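Local coordinates for protein phosphodiesterase (Candida albicans, PDB 6CPU) that belongs to the phosphodiesterase family of the HD clan, a largely helical protein modelled with one zinc and one magnesium ion, at residues Asp510-Glu514 with Leu515-Leu519; Pro469-Val472 with Ser473-Ala477; Lys87-Leu90 with Ile91-Phe94. All blocks are in the same frame, centred on the assembly; numbering follows the deposited sequence.

Contact 1. Residues Asp510-Glu514 with Leu515-Leu519; sequences DVPHE and LREIL
The carbonyl oxygen of Glu-514 receives two backbone N-H groups from the first turn of helix 515-521. The N of Ile-518 lies 3.3 Å from Glu-514 O in the carbonyl plane, with an N-H...O angle of 157°, an ordinary i to i+4 bond; the N of Glu-517 gives a weak second bond, bent to 121°. The apolar half of the contact is carried by Pro-512, whose ring lies against the side chains of that same turn. Its CB meets CG1 of Ile-518 at 3.8 Å and OE1 of Glu-517 at 3.7 Å, and the glutamate chain crosses the proline ring at about a right angle. Glu-517 lies extended beyond CG, which brings its carboxylate against CB and CG of the ring. In Ile-518, CG1 stands beside the backbone N (chi1 -66°), and this rotation turns it both to the proline and to Glu-514 O, 3.5 Å away. Leu-515 packs on Leu-470 and Ala-474 of helix 470-495 and on Phe-564 of helix 552-569. With Glu-514 at the N-cap and a proline two residues before it folded onto the first turn, the arrangement is that of a helix N-terminus closed by a hydrophobic contact.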
ATOM      1  N   ASP A 510       7.436   0.036 -19.890  1.00 40.16           N
ATOM      2  CA  ASP A 510       7.900  -0.856 -18.838  1.00 41.22           C
ATOM      3  C   ASP A 510       9.202  -0.335 -18.271  1.00 39.01           C
ATOM      4  O   ASP A 510       9.993   0.272 -18.983  1.00 39.87           O
ATOM      5  CB  ASP A 510       8.111  -2.273 -19.382  1.00 44.90           C
ATOM      6  CG  ASP A 510       6.851  -2.858 -19.989  1.00 48.71           C
ATOM      7  OD1 ASP A 510       5.745  -2.407 -19.609  1.00 49.77           O
ATOM      8  OD2 ASP A 510       6.965  -3.755 -20.853  1.00 51.21           O
ATOM      9  N   VAL A 511       9.404  -0.554 -16.979  1.00 37.90           N
ATOM     10  CA  VAL A 511      10.659  -0.236 -16.330  1.00 37.93           C
ATOM     11  C   VAL A 511      11.701  -1.213 -16.874  1.00 38.52           C
ATOM     12  O   VAL A 511      11.452  -2.415 -16.889  1.00 36.27           O
ATOM     13  CB  VAL A 511      10.549  -0.379 -14.800  1.00 37.67           C
ATOM     14  CG1 VAL A 511      11.920  -0.264 -14.142  1.00 37.32           C
ATOM     15  CG2 VAL A 511       9.581   0.668 -14.239  1.00 38.01           C
ATOM     16  N   PRO A 512      12.866  -0.709 -17.329  1.00 40.99           N
ATOM     17  CA  PRO A 512      13.860  -1.643 -17.885  1.00 40.89           C
ATOM     18  C   PRO A 512      14.416  -2.633 -16.868  1.00 40.90           C
ATOM     19  O   PRO A 512      14.533  -2.310 -15.687  1.00 39.31           O
ATOM     20  CB  PRO A 512      14.974  -0.717 -18.385  1.00 40.46           C
ATOM     21  CG  PRO A 512      14.315   0.605 -18.582  1.00 41.35           C
ATOM     22  CD  PRO A 512      13.288   0.692 -17.495  1.00 40.13           C
ATOM     23  N   HIS A 513      14.760  -3.831 -17.336  1.00 43.88           N
ATOM     24  CA  HIS A 513      15.367  -4.846 -16.480  1.00 46.38           C
ATOM     25  C   HIS A 513      16.825  -4.515 -16.144  1.00 48.21           C
ATOM     26  O   HIS A 513      17.272  -4.739 -15.023  1.00 44.66           O
ATOM     27  CB  HIS A 513      15.290  -6.225 -17.138  1.00 49.22           C
ATOM     28  CG  HIS A 513      15.696  -7.348 -16.233  1.00 52.65           C
ATOM     29  ND1 HIS A 513      14.789  -8.078 -15.496  1.00 54.13           N
ATOM     30  CD2 HIS A 513      16.916  -7.860 -15.940  1.00 54.26           C
ATOM     31  CE1 HIS A 513      15.430  -8.993 -14.791  1.00 54.80           C
ATOM     32  NE2 HIS A 513      16.722  -8.880 -15.041  1.00 56.04           N
ATOM     33  N   GLU A 514      17.558  -3.984 -17.121  1.00 51.08           N
ATOM     34  CA  GLU A 514      18.996  -3.790 -16.984  1.00 53.29           C
ATOM     35  C   GLU A 514      19.353  -2.354 -16.620  1.00 52.14           C
ATOM     36  O   GLU A 514      18.827  -1.402 -17.205  1.00 52.03           O
ATOM     37  CB  GLU A 514      19.715  -4.172 -18.286  1.00 55.96           C
ATOM     38  CG  GLU A 514      19.423  -5.578 -18.799  1.00 58.09           C
ATOM     39  CD  GLU A 514      19.831  -6.687 -17.835  1.00 59.16           C
ATOM     40  OE1 GLU A 514      20.643  -6.450 -16.911  1.00 56.64           O
ATOM     41  OE2 GLU A 514      19.331  -7.817 -18.015  1.00 61.30           O
ATOM     42  N   LEU A 515      20.265  -2.217 -15.660  1.00 51.67           N
ATOM     43  CA  LEU A 515      20.805  -0.923 -15.250  1.00 53.21           C
ATOM     44  C   LEU A 515      21.191  -0.047 -16.441  1.00 54.71           C
ATOM     45  O   LEU A 515      20.874   1.144 -16.474  1.00 52.43           O
ATOM     46  CB  LEU A 515      22.020  -1.139 -14.340  1.00 53.82           C
ATOM     47  CG  LEU A 515      22.689   0.091 -13.717  1.00 54.38           C
ATOM     48  CD1 LEU A 515      21.678   1.005 -13.038  1.00 54.81           C
ATOM     49  CD2 LEU A 515      23.754  -0.358 -12.729  1.00 53.61           C
ATOM     50  N   ARG A 516      21.863  -0.649 -17.419  1.00 56.72           N
ATOM     51  CA  ARG A 516      22.321   0.060 -18.612  1.00 58.20           C
ATOM     52  C   ARG A 516      21.193   0.849 -19.282  1.00 56.57           C
ATOM     53  O   ARG A 516      21.338   2.050 -19.529  1.00 53.09           O
ATOM     54  CB  ARG A 516      22.932  -0.934 -19.613  1.00 62.08           C
ATOM     55  CG  ARG A 516      23.702  -0.296 -20.756  1.00 66.12           C
ATOM     56  CD  ARG A 516      24.282  -1.356 -21.682  1.00 69.86           C
ATOM     57  NE  ARG A 516      25.082  -0.768 -22.757  1.00 74.87           N
ATOM     58  CZ  ARG A 516      25.603  -1.447 -23.780  1.00 77.53           C
ATOM     59  NH1 ARG A 516      25.417  -2.761 -23.892  1.00 79.41           N
ATOM     60  NH2 ARG A 516      26.314  -0.806 -24.701  1.00 77.75           N
ATOM     61  N   GLU A 517      20.073   0.186 -19.565  1.00 54.84           N
ATOM     62  CA  GLU A 517      18.967   0.847 -20.274  1.00 55.35           C
ATOM     63  C   GLU A 517      18.286   1.910 -19.411  1.00 52.63           C
ATOM     64  O   GLU A 517      17.758   2.892 -19.938  1.00 49.96           O
ATOM     65  CB  GLU A 517      17.929  -0.161 -20.778  1.00 58.72           C
ATOM     66  CG  GLU A 517      17.118   0.363 -21.961  1.00 62.68           C
ATOM     67  CD  GLU A 517      15.794  -0.357 -22.163  1.00 66.12           C
ATOM     68  OE1 GLU A 517      15.712  -1.568 -21.857  1.00 68.81           O
ATOM     69  OE2 GLU A 517      14.835   0.295 -22.639  1.00 67.06           O
ATOM     70  N   ILE A 518      18.304   1.709 -18.092  1.00 50.04           N
ATOM     71  CA  ILE A 518      17.756   2.689 -17.152  1.00 50.15           C
ATOM     72  C   ILE A 518      18.537   4.002 -17.242  1.00 51.21           C
ATOM     73  O   ILE A 518      17.946   5.082 -17.326  1.00 48.29           O
ATOM     74  CB  ILE A 518      17.793   2.172 -15.690  1.00 47.70           C
ATOM     75  CG1 ILE A 518      16.850   0.974 -15.515  1.00 46.42           C
ATOM     76  CG2 ILE A 518      17.413   3.284 -14.716  1.00 47.08           C
ATOM     77  CD1 ILE A 518      16.996   0.267 -14.183  1.00 46.43           C
ATOM     78  N   LEU A 519      19.865   3.901 -17.241  1.00 53.11           N
ATOM     79  CA  LEU A 519      20.725   5.085 -17.268  1.00 55.35           C
ATOM     80  C   LEU A 519      20.642   5.848 -18.590  1.00 56.08           C
ATOM     81  O   LEU A 519      20.877   7.052 -18.619  1.00 58.78           O
ATOM     82  CB  LEU A 519      22.176   4.713 -16.961  1.00 55.49           C
ATOM     83  CG  LEU A 519      22.431   4.029 -15.612  1.00 55.48           C
ATOM     84  CD1 LEU A 519      23.871   3.545 -15.522  1.00 55.86           C
ATOM     85  CD2 LEU A 519      22.101   4.942 -14.442  1.00 56.69           C
TER

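Contact 2. Residues Pro469-Val472 with Ser473-Ala477; sequences PLRV and SAQWA
Val-472 and Trp-476 meet one turn apart at the N-terminal end of helix 470-495, where Pro-469 is the N-cap. The backbone evidence is four i to i+4 bonds: Ser-473 N reaches Pro-469 O at 3.0 Å and Ala-474 N reaches Leu-470 O at 2.9 Å, followed by the pairs Gln-475 with Arg-471 and Trp-476 with Val-472. Their N-H...O angles of 151 to 166° mark regular alpha-helix from the cap onward. Polar side chains form a second group. Arg-471 and Gln-475 run side by side, yet their flat ends are turned 75° apart and NH1 of Arg-471 stays 3.6 Å from NE2 of Gln-475. Both donors bond instead to the loop before helix 515-521: NH1 to His-513 O and NE2 to Pro-512 O, while NE of Arg-471 joins a salt bridge to Asp-309. The hydroxyl of Ser-473 is bonded to Asn-465 O. The third group is apolar: Val-472 against Trp-476. The indole also meets the ring of His-223 edge-to-face and that of Phe-273; the Trp-476 side chain is about 9 Å from the zinc ion. In Val-472, CG1 stands opposite the backbone N (chi1 173°), which sets this methyl 3.8 Å from CD1 of Trp-476.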
ATOM      1  N   PRO A 469      20.397  -3.959  -3.621  1.00 35.05           N
ATOM      2  CA  PRO A 469      21.425  -4.029  -4.661  1.00 36.52           C
ATOM      3  C   PRO A 469      21.169  -3.097  -5.844  1.00 37.89           C
ATOM      4  O   PRO A 469      20.020  -2.801  -6.192  1.00 36.48           O
ATOM      5  CB  PRO A 469      21.393  -5.499  -5.080  1.00 35.99           C
ATOM      6  CG  PRO A 469      21.027  -6.204  -3.820  1.00 36.93           C
ATOM      7  CD  PRO A 469      19.999  -5.302  -3.168  1.00 35.87           C
ATOM      8  N   LEU A 470      22.261  -2.659  -6.455  1.00 37.65           N
ATOM      9  CA  LEU A 470      22.273  -1.554  -7.408  1.00 37.58           C
ATOM     10  C   LEU A 470      21.197  -1.574  -8.491  1.00 37.39           C
ATOM     11  O   LEU A 470      20.557  -0.550  -8.728  1.00 37.65           O
ATOM     12  CB  LEU A 470      23.658  -1.468  -8.067  1.00 39.53           C
ATOM     13  CG  LEU A 470      23.950  -0.286  -8.993  1.00 41.13           C
ATOM     14  CD1 LEU A 470      23.692   1.050  -8.311  1.00 41.91           C
ATOM     15  CD2 LEU A 470      25.395  -0.366  -9.473  1.00 41.85           C
ATOM     16  N   ARG A 471      20.998  -2.714  -9.153  1.00 35.91           N
ATOM     17  CA  ARG A 471      20.058  -2.777 -10.269  1.00 35.86           C
ATOM     18  C   ARG A 471      18.618  -2.498  -9.813  1.00 34.54           C
ATOM     19  O   ARG A 471      17.882  -1.748 -10.465  1.00 35.03           O
ATOM     20  CB  ARG A 471      20.116  -4.148 -10.939  1.00 38.21           C
ATOM     21  CG  ARG A 471      19.444  -4.212 -12.303  1.00 38.79           C
ATOM     22  CD  ARG A 471      19.562  -5.620 -12.874  1.00 40.77           C
ATOM     23  NE  ARG A 471      18.971  -6.581 -11.946  1.00 42.72           N
ATOM     24  CZ  ARG A 471      17.664  -6.795 -11.809  1.00 43.87           C
ATOM     25  NH1 ARG A 471      16.780  -6.145 -12.559  1.00 45.66           N
ATOM     26  NH2 ARG A 471      17.239  -7.675 -10.916  1.00 44.74           N
ATOM     27  N   VAL A 472      18.231  -3.118  -8.705  1.00 35.37           N
ATOM     28  CA  VAL A 472      16.886  -2.943  -8.144  1.00 34.92           C
ATOM     29  C   VAL A 472      16.738  -1.520  -7.609  1.00 34.71           C
ATOM     30  O   VAL A 472      15.684  -0.902  -7.759  1.00 31.76           O
ATOM     31  CB  VAL A 472      16.611  -3.956  -7.012  1.00 35.81           C
ATOM     32  CG1 VAL A 472      15.287  -3.654  -6.311  1.00 35.96           C
ATOM     33  CG2 VAL A 472      16.611  -5.379  -7.561  1.00 36.74           C
ATOM     34  N   SER A 473      17.801  -1.014  -6.982  1.00 34.46           N
ATOM     35  CA  SER A 473      17.800   0.334  -6.421  1.00 33.44           C
ATOM     36  C   SER A 473      17.557   1.354  -7.508  1.00 33.23           C
ATOM     37  O   SER A 473      16.819   2.315  -7.305  1.00 31.99           O
ATOM     38  CB  SER A 473      19.118   0.611  -5.688  1.00 36.29           C
ATOM     39  OG  SER A 473      19.085   1.842  -4.978  1.00 36.77           O
ATOM     40  N   ALA A 474      18.156   1.134  -8.677  1.00 32.44           N
ATOM     41  CA  ALA A 474      17.981   2.028  -9.815  1.00 32.82           C
ATOM     42  C   ALA A 474      16.567   1.985 -10.386  1.00 32.07           C
ATOM     43  O   ALA A 474      16.050   3.009 -10.819  1.00 32.30           O
ATOM     44  CB  ALA A 474      18.980   1.694 -10.915  1.00 34.00           C
ATOM     45  N   GLN A 475      15.961   0.802 -10.418  1.00 29.58           N
ATOM     46  CA  GLN A 475      14.581   0.663 -10.915  1.00 28.43           C
ATOM     47  C   GLN A 475      13.630   1.504 -10.063  1.00 25.84           C
ATOM     48  O   GLN A 475      12.769   2.190 -10.591  1.00 27.30           O
ATOM     49  CB  GLN A 475      14.138  -0.802 -10.882  1.00 28.42           C
ATOM     50  CG  GLN A 475      14.795  -1.680 -11.935  1.00 29.51           C
ATOM     51  CD  GLN A 475      14.344  -3.122 -11.854  1.00 29.75           C
ATOM     52  OE1 GLN A 475      14.190  -3.677 -10.764  1.00 31.91           O
ATOM     53  NE2 GLN A 475      14.151  -3.741 -13.002  1.00 31.40           N
ATOM     54  N   TRP A 476      13.808   1.443  -8.750  1.00 25.31           N
ATOM     55  CA  TRP A 476      13.024   2.257  -7.811  1.00 26.51           C
ATOM     56  C   TRP A 476      13.249   3.753  -8.033  1.00 27.88           C
ATOM     57  O   TRP A 476      12.310   4.533  -8.011  1.00 28.20           O
ATOM     58  CB  TRP A 476      13.369   1.900  -6.366  1.00 26.10           C
ATOM     59  CG  TRP A 476      12.719   0.644  -5.881  1.00 28.07           C
ATOM     60  CD1 TRP A 476      13.331  -0.533  -5.539  1.00 29.01           C
ATOM     61  CD2 TRP A 476      11.323   0.440  -5.677  1.00 28.74           C
ATOM     62  NE1 TRP A 476      12.395  -1.456  -5.134  1.00 29.96           N
ATOM     63  CE2 TRP A 476      11.155  -0.885  -5.211  1.00 29.40           C
ATOM     64  CE3 TRP A 476      10.194   1.247  -5.848  1.00 29.21           C
ATOM     65  CZ2 TRP A 476       9.900  -1.417  -4.915  1.00 30.00           C
ATOM     66  CZ3 TRP A 476       8.944   0.711  -5.546  1.00 29.70           C
ATOM     67  CH2 TRP A 476       8.812  -0.608  -5.098  1.00 28.80           C
ATOM     68  N   ALA A 477      14.505   4.149  -8.252  1.00 28.69           N
ATOM     69  CA  ALA A 477      14.831   5.550  -8.505  1.00 29.34           C
ATOM     70  C   ALA A 477      14.085   6.089  -9.711  1.00 29.69           C
ATOM     71  O   ALA A 477      13.644   7.240  -9.725  1.00 28.66           O
ATOM     72  CB  ALA A 477      16.336   5.723  -8.700  1.00 31.47           C
TER

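Contact 3. Residues Lys87-Leu90 with Ile91-Phe94; sequences KSLL and IQFF
Leu-90 and Phe-94 form the close-packed part of this contact, one turn apart in the last turns of helix 84-94. CG of Leu-90 lies 3.8 Å from CD2 of Phe-94, and the two side chains cross at a slant. With its CG beside the backbone N (chi1 -64°), Phe-94 turns the CD2 side of its ring back along the helix, leaving Leu-90 O at the ring edge, near its plane, 3.2 Å from CD2. The same oxygen accepts the backbone N-H of Phe-94 at 2.9 Å. Phe-93 then adds an aromatic neighbour: its CD2 stands 3.6 Å above the ring plane of Phe-94 and over the centre, while CD2 of Phe-94 lies in plane at the edge of the Phe-93 ring. Ile-91 extends the apolar surface toward Phe-25 and Leu-32 of helix 25-34 and Ile-100 and Met-102 of strand 100-103, with its CG1 3.4 Å from Lys-87 O.

The looser side belongs to Gln-92, which is exposed. Its chain runs out extended, and the nearest side-chain approach to Leu-89 is a distant 4.3 Å from OE1 to Leu-89 CD1. Here the backbone does the holding: Gln-92 N bonds Ser-88 O at 2.9 Å, with an N-H...O angle of 166°. Lys-87 leads away from the turn but is not loose: NZ is bonded to Leu-82 O and Asp-80 O.

Backbone hydrogen bonds thus join all four i to i+4 pairs, while apolar side chains leave toward helices 25-34 and 177-193 and strand 100-103, which implies a helix wedged between neighbours by dispersion contacts.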
ATOM      1  N   LYS A  87     -26.367  -4.875  -0.242  1.00 26.59           N
ATOM      2  CA  LYS A  87     -25.578  -4.923  -1.482  1.00 27.21           C
ATOM      3  C   LYS A  87     -24.944  -3.560  -1.744  1.00 26.62           C
ATOM      4  O   LYS A  87     -23.753  -3.446  -2.087  1.00 25.69           O
ATOM      5  CB  LYS A  87     -26.453  -5.310  -2.684  1.00 27.60           C
ATOM      6  CG  LYS A  87     -26.924  -6.758  -2.687  1.00 27.48           C
ATOM      7  CD  LYS A  87     -27.207  -7.233  -4.104  1.00 29.16           C
ATOM      8  CE  LYS A  87     -27.586  -8.702  -4.139  1.00 30.38           C
ATOM      9  NZ  LYS A  87     -28.990  -8.918  -3.678  1.00 30.49           N
ATOM     10  N   SER A  88     -25.752  -2.530  -1.557  1.00 25.82           N
ATOM     11  CA  SER A  88     -25.340  -1.158  -1.742  1.00 27.14           C
ATOM     12  C   SER A  88     -24.254  -0.761  -0.729  1.00 25.76           C
ATOM     13  O   SER A  88     -23.270  -0.103  -1.095  1.00 23.50           O
ATOM     14  CB  SER A  88     -26.567  -0.251  -1.621  1.00 28.47           C
ATOM     15  OG  SER A  88     -26.239   1.106  -1.795  1.00 33.07           O
ATOM     16  N   LEU A  89     -24.437  -1.160   0.528  1.00 24.42           N
ATOM     17  CA  LEU A  89     -23.451  -0.920   1.579  1.00 24.65           C
ATOM     18  C   LEU A  89     -22.112  -1.577   1.238  1.00 23.34           C
ATOM     19  O   LEU A  89     -21.048  -0.944   1.382  1.00 22.69           O
ATOM     20  CB  LEU A  89     -23.963  -1.444   2.925  1.00 25.29           C
ATOM     21  CG  LEU A  89     -23.033  -1.374   4.138  1.00 26.57           C
ATOM     22  CD1 LEU A  89     -22.575   0.049   4.370  1.00 26.93           C
ATOM     23  CD2 LEU A  89     -23.721  -1.922   5.387  1.00 28.58           C
ATOM     24  N   LEU A  90     -22.177  -2.824   0.770  1.00 20.56           N
ATOM     25  CA  LEU A  90     -20.980  -3.563   0.374  1.00 20.80           C
ATOM     26  C   LEU A  90     -20.188  -2.819  -0.729  1.00 20.98           C
ATOM     27  O   LEU A  90     -18.987  -2.635  -0.614  1.00 21.95           O
ATOM     28  CB  LEU A  90     -21.366  -4.961  -0.098  1.00 21.58           C
ATOM     29  CG  LEU A  90     -20.255  -6.019  -0.223  1.00 21.59           C
ATOM     30  CD1 LEU A  90     -20.824  -7.432  -0.087  1.00 21.66           C
ATOM     31  CD2 LEU A  90     -19.499  -5.899  -1.537  1.00 21.74           C
ATOM     32  N   ILE A  91     -20.871  -2.420  -1.792  1.00 20.72           N
ATOM     33  CA  ILE A  91     -20.247  -1.718  -2.916  1.00 21.54           C
ATOM     34  C   ILE A  91     -19.688  -0.357  -2.471  1.00 22.38           C
ATOM     35  O   ILE A  91     -18.541  -0.012  -2.777  1.00 20.18           O
ATOM     36  CB  ILE A  91     -21.267  -1.542  -4.075  1.00 22.46           C
ATOM     37  CG1 ILE A  91     -21.611  -2.893  -4.732  1.00 22.80           C
ATOM     38  CG2 ILE A  91     -20.767  -0.575  -5.129  1.00 22.08           C
ATOM     39  CD1 ILE A  91     -20.414  -3.713  -5.192  1.00 23.51           C
ATOM     40  N   GLN A  92     -20.502   0.412  -1.755  1.00 21.16           N
ATOM     41  CA  GLN A  92     -20.096   1.724  -1.257  1.00 23.70           C
ATOM     42  C   GLN A  92     -18.802   1.671  -0.425  1.00 21.84           C
ATOM     43  O   GLN A  92     -17.929   2.543  -0.559  1.00 22.28           O
ATOM     44  CB  GLN A  92     -21.237   2.303  -0.420  1.00 26.14           C
ATOM     45  CG  GLN A  92     -21.145   3.773  -0.094  1.00 31.57           C
ATOM     46  CD  GLN A  92     -22.251   4.226   0.852  1.00 35.14           C
ATOM     47  OE1 GLN A  92     -22.695   3.476   1.734  1.00 39.30           O
ATOM     48  NE2 GLN A  92     -22.693   5.454   0.680  1.00 38.03           N
ATOM     49  N   PHE A  93     -18.695   0.677   0.454  1.00 20.10           N
ATOM     50  CA  PHE A  93     -17.582   0.587   1.392  1.00 20.57           C
ATOM     51  C   PHE A  93     -16.372  -0.101   0.789  1.00 20.26           C
ATOM     52  O   PHE A  93     -15.267   0.438   0.824  1.00 22.00           O
ATOM     53  CB  PHE A  93     -17.968  -0.153   2.680  1.00 20.38           C
ATOM     54  CG  PHE A  93     -16.841  -0.222   3.682  1.00 19.83           C
ATOM     55  CD1 PHE A  93     -16.500   0.894   4.428  1.00 19.75           C
ATOM     56  CD2 PHE A  93     -16.109  -1.380   3.848  1.00 20.25           C
ATOM     57  CE1 PHE A  93     -15.454   0.850   5.330  1.00 19.15           C
ATOM     58  CE2 PHE A  93     -15.061  -1.439   4.751  1.00 19.87           C
ATOM     59  CZ  PHE A  93     -14.742  -0.322   5.504  1.00 19.09           C
ATOM     60  N   PHE A  94     -16.567  -1.296   0.256  1.00 18.96           N
ATOM     61  CA  PHE A  94     -15.429  -2.081  -0.240  1.00 18.92           C
ATOM     62  C   PHE A  94     -14.928  -1.618  -1.594  1.00 18.27           C
ATOM     63  O   PHE A  94     -13.792  -1.897  -1.935  1.00 18.87           O
ATOM     64  CB  PHE A  94     -15.747  -3.570  -0.276  1.00 19.81           C
ATOM     65  CG  PHE A  94     -16.007  -4.145   1.090  1.00 20.89           C
ATOM     66  CD1 PHE A  94     -14.959  -4.477   1.931  1.00 21.19           C
ATOM     67  CD2 PHE A  94     -17.306  -4.313   1.544  1.00 21.39           C
ATOM     68  CE1 PHE A  94     -15.203  -5.002   3.192  1.00 23.01           C
ATOM     69  CE2 PHE A  94     -17.552  -4.816   2.808  1.00 21.80           C
ATOM     70  CZ  PHE A  94     -16.503  -5.162   3.631  1.00 22.24           C
TER

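In the fold
From the N terminus the chain first meets contact 3, within helix 84-94, which packs between strand 100-103 of the parallel sheet and helices 25-34 and 177-193. Contact 2 follows far downstream at the start of helix 470-495, and contact 1 comes at the start of helix 515-521. All three are local and in series, so none nests in or crosses another, and none closes a long loop. Contacts 1 and 2 have centres 9 Å apart and touch: the loop before helix 515-521 returns to the start of helix 470-495, joining two successive helices of the phosphodiesterase family region. Contact 3 lies on the opposite side of the chain's centre, about 40 Å from contact 2 between centres.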